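Local coordinates for protein aggregative adherence fimbrial subunit AggA (Escherichia coli O104:H4 str. C227-11, PDB 4PH8) that builds, as the major subunit, type I aggregative adherence fimbriae of enteroaggregative Escherichia coli, which probably attach to host fibronectin, at residues P22-G27 with I34-K39; W64-A69 with V112-K117. All coordinates share one frame; numbering follows the deposited sequence.

Interaction 1. Residues P22-G27 with I34-K39; sequences PPQTVG and IGFSAK
Gln24 provides the polar part of this contact, reaching from strand 24-26 to the backbone of Gly35 on strand 34-39. The two strands run nearly antiparallel, but their axes stay 9.5 Å apart, so side chains rather than a backbone ladder bridge them. Gln24 NE2 donates to Gly35 O at 2.9 Å. The hydrogen bond is fairly straight and lies close to the amide plane of Gln24, while the donor meets the carbonyl nearly head-on, tilted 20° from its plane. CG stands anti to the carbonyl carbon (chi1 -71°), and the chain is extended beyond it, which carries the amide across the gap. At the other end of the amide, a water donates to Gln24 OE1 at 2.7 Å and accepts from Gly35 N at 2.9 Å. Gly35 thus has both its N-H and its C=O engaged by one glutamine, directly and through water, and the two links fix the rotation of the amide.

The remaining contacts are van der Waals. Gln24 NE2 passes 3.6 Å from Phe36 CE1, with the amide plane steeply inclined to the ring, at 79°. Val26 and Ile34 meet tip to tip, Val26 CG1 lying 3.9 Å from Ile34 CD1; this CG1 is wedged between the backbone N and the carbonyl carbon. Ile34 and Phe36 are buried, and Phe36 also packs on Val112, Met128 and Leu153.

Backbone hydrogen bonds join Gln24 and Val26 to strand 141-155, whereas strand 34-41 pairs with 17-20 and 108-114. The N-terminal stretch thus appears to switch from one sheet to the other between 17-20 and 24-26, as in the immunoglobulin-like beta sandwich of fimbrial subunits, and this contact spans the sandwich edge at that switch.

Interaction 2. Residues W64-A69 with V112-K117; sequences WVLQHA and VSVNPK
Strand 64-68 and the start of 112-117 run in the same general sense, with Trp64 level with Val112 and Leu66 with Val114. Trp64 CA and Val112 CA are 7.8 Å apart, Leu66 CA and Val114 CA 9.0 Å, and no hydrogen bond crosses between the segments; alternate side chains fill the gap. Both methyls of Val112 lie on one side of the Trp64 indole, at its CE3 corner: CG1 is 3.3 Å from Trp64 CE3, a tight approach, and CG2 is 3.5 Å from the same CE3. CG1 stands 3.2 Å off the indole plane, displaced toward the rim. It comes there because it sits beside the backbone N of Val112, anti to the carbonyl carbon (chi1 -67°). One step on, Leu66 CD2 touches Val114 CG2 at 3.8 Å, the two side chains crossing at about a right angle. All four residues are buried. Beyond the strand, an Asx turn, Lys117 N to Asn115 OD1 at 3.3 Å, begins the loop. Strand 75-82 pairs with both 52-68 and 108-114, and its Leu78 packs on Val112 and Val114; Met128 of strand 124-138 touches both Trp64 and Leu66.

In the fold
From the N terminus, strand 17-20 pairs with 34-41 before the chain passes to strand 24-26; interaction 1 then closes the short loop of residues 28-33. Interaction 2 opens later and closes a much longer excursion, the 42 residues between 69 and 112, which includes strands 75-82, 87-88 and 97-100. The two are in series, neither nesting nor crossing. They meet where 34-41 and 108-114 are antiparallel neighbours: Phe36 O and Ile34 O probably accept from the backbone N of Val112 and Val114. Together they tie the 24-26 edge, next to the C-terminal strand 141-155, through 34-41 and 108-114 to 52-68.

Interaction 1. Residues P22-G27 with I34-K39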
loop_
_atom_site.group_PDB
_atom_site.type_symbol
_atom_site.label_atom_id
_atom_site.label_comp_id
_atom_site.label_asym_id
_atom_site.label_seq_id
_atom_site.Cartn_x
_atom_site.Cartn_y
_atom_site.Cartn_z
ATOM N N PRO A 22 -9.950 2.180 -7.407
ATOM C CA PRO A 22 -10.097 1.645 -8.748
ATOM C C PRO A 22 -9.365 2.501 -9.789
ATOM O O PRO A 22 -8.937 3.615 -9.491
ATOM C CB PRO A 22 -11.607 1.717 -8.971
ATOM C CG PRO A 22 -12.025 2.889 -8.190
ATOM C CD PRO A 22 -11.190 2.833 -6.946
ATOM N N PRO A 23 -9.253 2.001 -11.020
ATOM C CA PRO A 23 -8.586 2.773 -12.052
ATOM C C PRO A 23 -9.185 4.165 -12.223
ATOM O O PRO A 23 -10.403 4.347 -12.148
ATOM C CB PRO A 23 -8.825 1.935 -13.301
ATOM C CG PRO A 23 -8.906 0.547 -12.777
ATOM C CD PRO A 23 -9.726 0.709 -11.542
ATOM N N GLN A 24 -8.312 5.138 -12.445
ATOM C CA GLN A 24 -8.736 6.510 -12.686
ATOM C C GLN A 24 -8.220 7.005 -14.032
ATOM O O GLN A 24 -7.188 6.534 -14.526
ATOM C CB GLN A 24 -8.229 7.427 -11.577
ATOM C CG GLN A 24 -8.932 7.213 -10.255
ATOM C CD GLN A 24 -8.304 8.021 -9.138
ATOM O OE1 GLN A 24 -8.823 9.063 -8.747
ATOM N NE2 GLN A 24 -7.167 7.548 -8.632
ATOM N N THR A 25 -8.968 7.947 -14.606
ATOM C CA THR A 25 -8.593 8.612 -15.863
ATOM C C THR A 25 -8.641 10.115 -15.650
ATOM O O THR A 25 -9.580 10.628 -15.040
ATOM C CB THR A 25 -9.553 8.259 -17.014
ATOM O OG1 THR A 25 -10.906 8.383 -16.565
ATOM C CG2 THR A 25 -9.316 6.840 -17.505
ATOM N N VAL A 26 -7.632 10.822 -16.149
ATOM C CA VAL A 26 -7.581 12.273 -15.994
ATOM C C VAL A 26 -6.980 12.905 -17.245
ATOM O O VAL A 26 -6.199 12.260 -17.949
ATOM C CB VAL A 26 -6.776 12.660 -14.737
ATOM C CG1 VAL A 26 -5.280 12.546 -14.985
ATOM C CG2 VAL A 26 -7.152 14.052 -14.265
ATOM N N GLY A 27 -7.357 14.152 -17.515
ATOM C CA GLY A 27 -6.796 14.904 -18.629
ATOM C C GLY A 27 -5.410 15.428 -18.296
ATOM O O GLY A 27 -5.129 15.780 -17.144
ATOM N N ILE A 34 -4.515 14.076 -7.584
ATOM C CA ILE A 34 -4.978 12.721 -7.874
ATOM C C ILE A 34 -4.618 11.854 -6.673
ATOM O O ILE A 34 -3.454 11.727 -6.331
ATOM C CB ILE A 34 -4.326 12.139 -9.149
ATOM C CG1 ILE A 34 -4.547 13.074 -10.352
ATOM C CG2 ILE A 34 -4.905 10.759 -9.455
ATOM C CD1 ILE A 34 -3.620 12.766 -11.513
ATOM N N GLY A 35 -5.630 11.290 -6.025
ATOM C CA GLY A 35 -5.413 10.418 -4.869
ATOM C C GLY A 35 -5.421 8.952 -5.222
ATOM O O GLY A 35 -6.205 8.509 -6.073
ATOM N N PHE A 36 -4.560 8.200 -4.540
ATOM C CA PHE A 36 -4.510 6.751 -4.648
ATOM C C PHE A 36 -4.377 6.214 -3.223
ATOM O O PHE A 36 -3.601 6.737 -2.435
ATOM C CB PHE A 36 -3.305 6.268 -5.457
ATOM C CG PHE A 36 -3.159 6.915 -6.814
ATOM C CD1 PHE A 36 -3.832 6.415 -7.913
ATOM C CD2 PHE A 36 -2.299 7.971 -6.989
ATOM C CE1 PHE A 36 -3.684 6.996 -9.162
ATOM C CE2 PHE A 36 -2.137 8.564 -8.245
ATOM C CZ PHE A 36 -2.837 8.067 -9.324
ATOM N N SER A 37 -5.132 5.181 -2.893
ATOM C CA SER A 37 -5.066 4.643 -1.566
ATOM C C SER A 37 -5.212 3.151 -1.571
ATOM O O SER A 37 -5.693 2.552 -2.538
ATOM C CB SER A 37 -6.113 5.275 -0.686
ATOM O OG SER A 37 -7.404 5.001 -1.140
ATOM N N ALA A 38 -4.721 2.565 -0.486
ATOM C CA ALA A 38 -4.734 1.134 -0.269
ATOM C C ALA A 38 -5.151 0.864 1.174
ATOM O O ALA A 38 -4.922 1.676 2.077
ATOM C CB ALA A 38 -3.367 0.535 -0.541
ATOM N N LYS A 39 -5.749 -0.295 1.373
ATOM C CA LYS A 39 -6.253 -0.709 2.665
ATOM C C LYS A 39 -5.940 -2.187 2.816
ATOM O O LYS A 39 -6.114 -2.958 1.877
ATOM C CB LYS A 39 -7.774 -0.429 2.714
ATOM C CG LYS A 39 -8.593 -1.192 3.725
ATOM C CD LYS A 39 -10.054 -0.749 3.740
ATOM C CE LYS A 39 -10.880 -1.121 2.507
ATOM N NZ LYS A 39 -10.861 -2.530 2.087
HETATM O O HOH W 1 -8.224 11.202 -7.298
#

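Interaction 2. Residues W64-A69 with V112-K117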
loop_
_atom_site.group_PDB
_atom_site.type_symbol
_atom_site.label_atom_id
_atom_site.label_comp_id
_atom_site.label_asym_id
_atom_site.label_seq_id
_atom_site.Cartn_x
_atom_site.Cartn_y
_atom_site.Cartn_z
ATOM N N TRP A 64 6.183 4.489 -2.973
ATOM C CA TRP A 64 5.276 3.988 -3.991
ATOM C C TRP A 64 5.639 4.605 -5.324
ATOM O O TRP A 64 5.884 5.792 -5.386
ATOM C CB TRP A 64 3.847 4.359 -3.607
ATOM C CG TRP A 64 3.371 3.783 -2.289
ATOM C CD1 TRP A 64 4.119 3.200 -1.305
ATOM C CD2 TRP A 64 2.021 3.784 -1.813
ATOM N NE1 TRP A 64 3.314 2.818 -0.250
ATOM C CE2 TRP A 64 2.020 3.161 -0.541
ATOM C CE3 TRP A 64 0.808 4.229 -2.347
ATOM C CZ2 TRP A 64 0.856 2.991 0.208
ATOM C CZ3 TRP A 64 -0.355 4.053 -1.599
ATOM C CH2 TRP A 64 -0.315 3.440 -0.323
ATOM N N VAL A 65 5.701 3.795 -6.382
ATOM C CA VAL A 65 6.147 4.289 -7.698
ATOM C C VAL A 65 5.022 4.218 -8.731
ATOM O O VAL A 65 4.537 3.145 -9.064
ATOM C CB VAL A 65 7.378 3.513 -8.206
ATOM C CG1 VAL A 65 7.864 4.072 -9.540
ATOM C CG2 VAL A 65 8.487 3.551 -7.165
ATOM N N LEU A 66 4.616 5.380 -9.227
ATOM C CA LEU A 66 3.681 5.451 -10.336
ATOM C C LEU A 66 4.509 5.479 -11.621
ATOM O O LEU A 66 5.184 6.473 -11.911
ATOM C CB LEU A 66 2.800 6.693 -10.214
ATOM C CG LEU A 66 1.611 6.784 -11.182
ATOM C CD1 LEU A 66 0.568 5.699 -10.942
ATOM C CD2 LEU A 66 0.951 8.146 -11.081
ATOM N N GLN A 67 4.427 4.387 -12.383
ATOM C CA GLN A 67 5.401 4.058 -13.439
ATOM C C GLN A 67 4.751 4.032 -14.825
ATOM O O GLN A 67 3.761 3.330 -15.037
ATOM C CB GLN A 67 6.012 2.680 -13.127
ATOM C CG GLN A 67 6.921 2.094 -14.198
ATOM C CD GLN A 67 8.260 2.798 -14.262
ATOM O OE1 GLN A 67 9.037 2.748 -13.308
ATOM N NE2 GLN A 67 8.537 3.466 -15.381
ATOM N N HIS A 68 5.325 4.783 -15.771
ATOM C CA HIS A 68 4.808 4.824 -17.140
ATOM C C HIS A 68 5.063 3.479 -17.803
ATOM O O HIS A 68 6.125 2.884 -17.624
ATOM C CB HIS A 68 5.452 5.963 -17.942
ATOM C CG HIS A 68 4.679 6.352 -19.169
ATOM N ND1 HIS A 68 4.872 5.748 -20.392
ATOM C CD2 HIS A 68 3.712 7.283 -19.362
ATOM C CE1 HIS A 68 4.052 6.277 -21.282
ATOM N NE2 HIS A 68 3.340 7.216 -20.684
ATOM N N ALA A 69 4.074 2.988 -18.545
ATOM C CA ALA A 69 4.136 1.642 -19.125
ATOM C C ALA A 69 5.225 1.521 -20.202
ATOM O O ALA A 69 5.917 0.506 -20.298
ATOM C CB ALA A 69 2.777 1.264 -19.708
ATOM N N VAL A 112 -1.301 8.032 -1.245
ATOM C CA VAL A 112 -0.351 8.946 -1.866
ATOM C C VAL A 112 -1.137 9.887 -2.750
ATOM O O VAL A 112 -2.333 9.679 -2.998
ATOM C CB VAL A 112 0.741 8.223 -2.693
ATOM C CG1 VAL A 112 1.665 7.417 -1.790
ATOM C CG2 VAL A 112 0.145 7.359 -3.813
ATOM N N SER A 113 -0.461 10.919 -3.231
ATOM C CA SER A 113 -1.089 11.884 -4.118
ATOM C C SER A 113 -0.108 12.355 -5.173
ATOM O O SER A 113 1.091 12.525 -4.895
ATOM C CB SER A 113 -1.603 13.077 -3.314
ATOM O OG SER A 113 -2.320 13.971 -4.154
ATOM N N VAL A 114 -0.610 12.522 -6.390
ATOM C CA VAL A 114 0.146 13.179 -7.443
ATOM C C VAL A 114 -0.431 14.583 -7.601
ATOM O O VAL A 114 -1.634 14.749 -7.811
ATOM C CB VAL A 114 0.097 12.416 -8.787
ATOM C CG1 VAL A 114 0.678 13.278 -9.910
ATOM C CG2 VAL A 114 0.857 11.104 -8.688
ATOM N N ASN A 115 0.444 15.577 -7.469
ATOM C CA ASN A 115 0.101 16.981 -7.687
ATOM C C ASN A 115 0.595 17.376 -9.075
ATOM O O ASN A 115 1.806 17.533 -9.281
ATOM C CB ASN A 115 0.772 17.856 -6.619
ATOM C CG ASN A 115 0.337 19.312 -6.671
ATOM O OD1 ASN A 115 -0.529 19.715 -7.464
ATOM N ND2 ASN A 115 0.944 20.118 -5.806
ATOM N N PRO A 116 -0.331 17.518 -10.039
ATOM C CA PRO A 116 0.112 17.889 -11.392
ATOM C C PRO A 116 0.868 19.217 -11.446
ATOM O O PRO A 116 1.647 19.423 -12.343
ATOM C CB PRO A 116 -1.196 17.985 -12.185
ATOM C CG PRO A 116 -2.188 17.195 -11.405
ATOM C CD PRO A 116 -1.795 17.363 -9.969
ATOM N N LYS A 117 0.637 20.097 -10.477
ATOM C CA LYS A 117 1.279 21.410 -10.451
ATOM C C LYS A 117 2.793 21.341 -10.206
ATOM O O LYS A 117 3.544 22.176 -10.717
ATOM C CB LYS A 117 0.607 22.289 -9.394
ATOM C CG LYS A 117 -0.873 22.530 -9.653
ATOM C CD LYS A 117 -1.480 23.470 -8.625
ATOM C CE LYS A 117 -2.896 23.872 -9.008
ATOM N NZ LYS A 117 -3.403 25.002 -8.180
#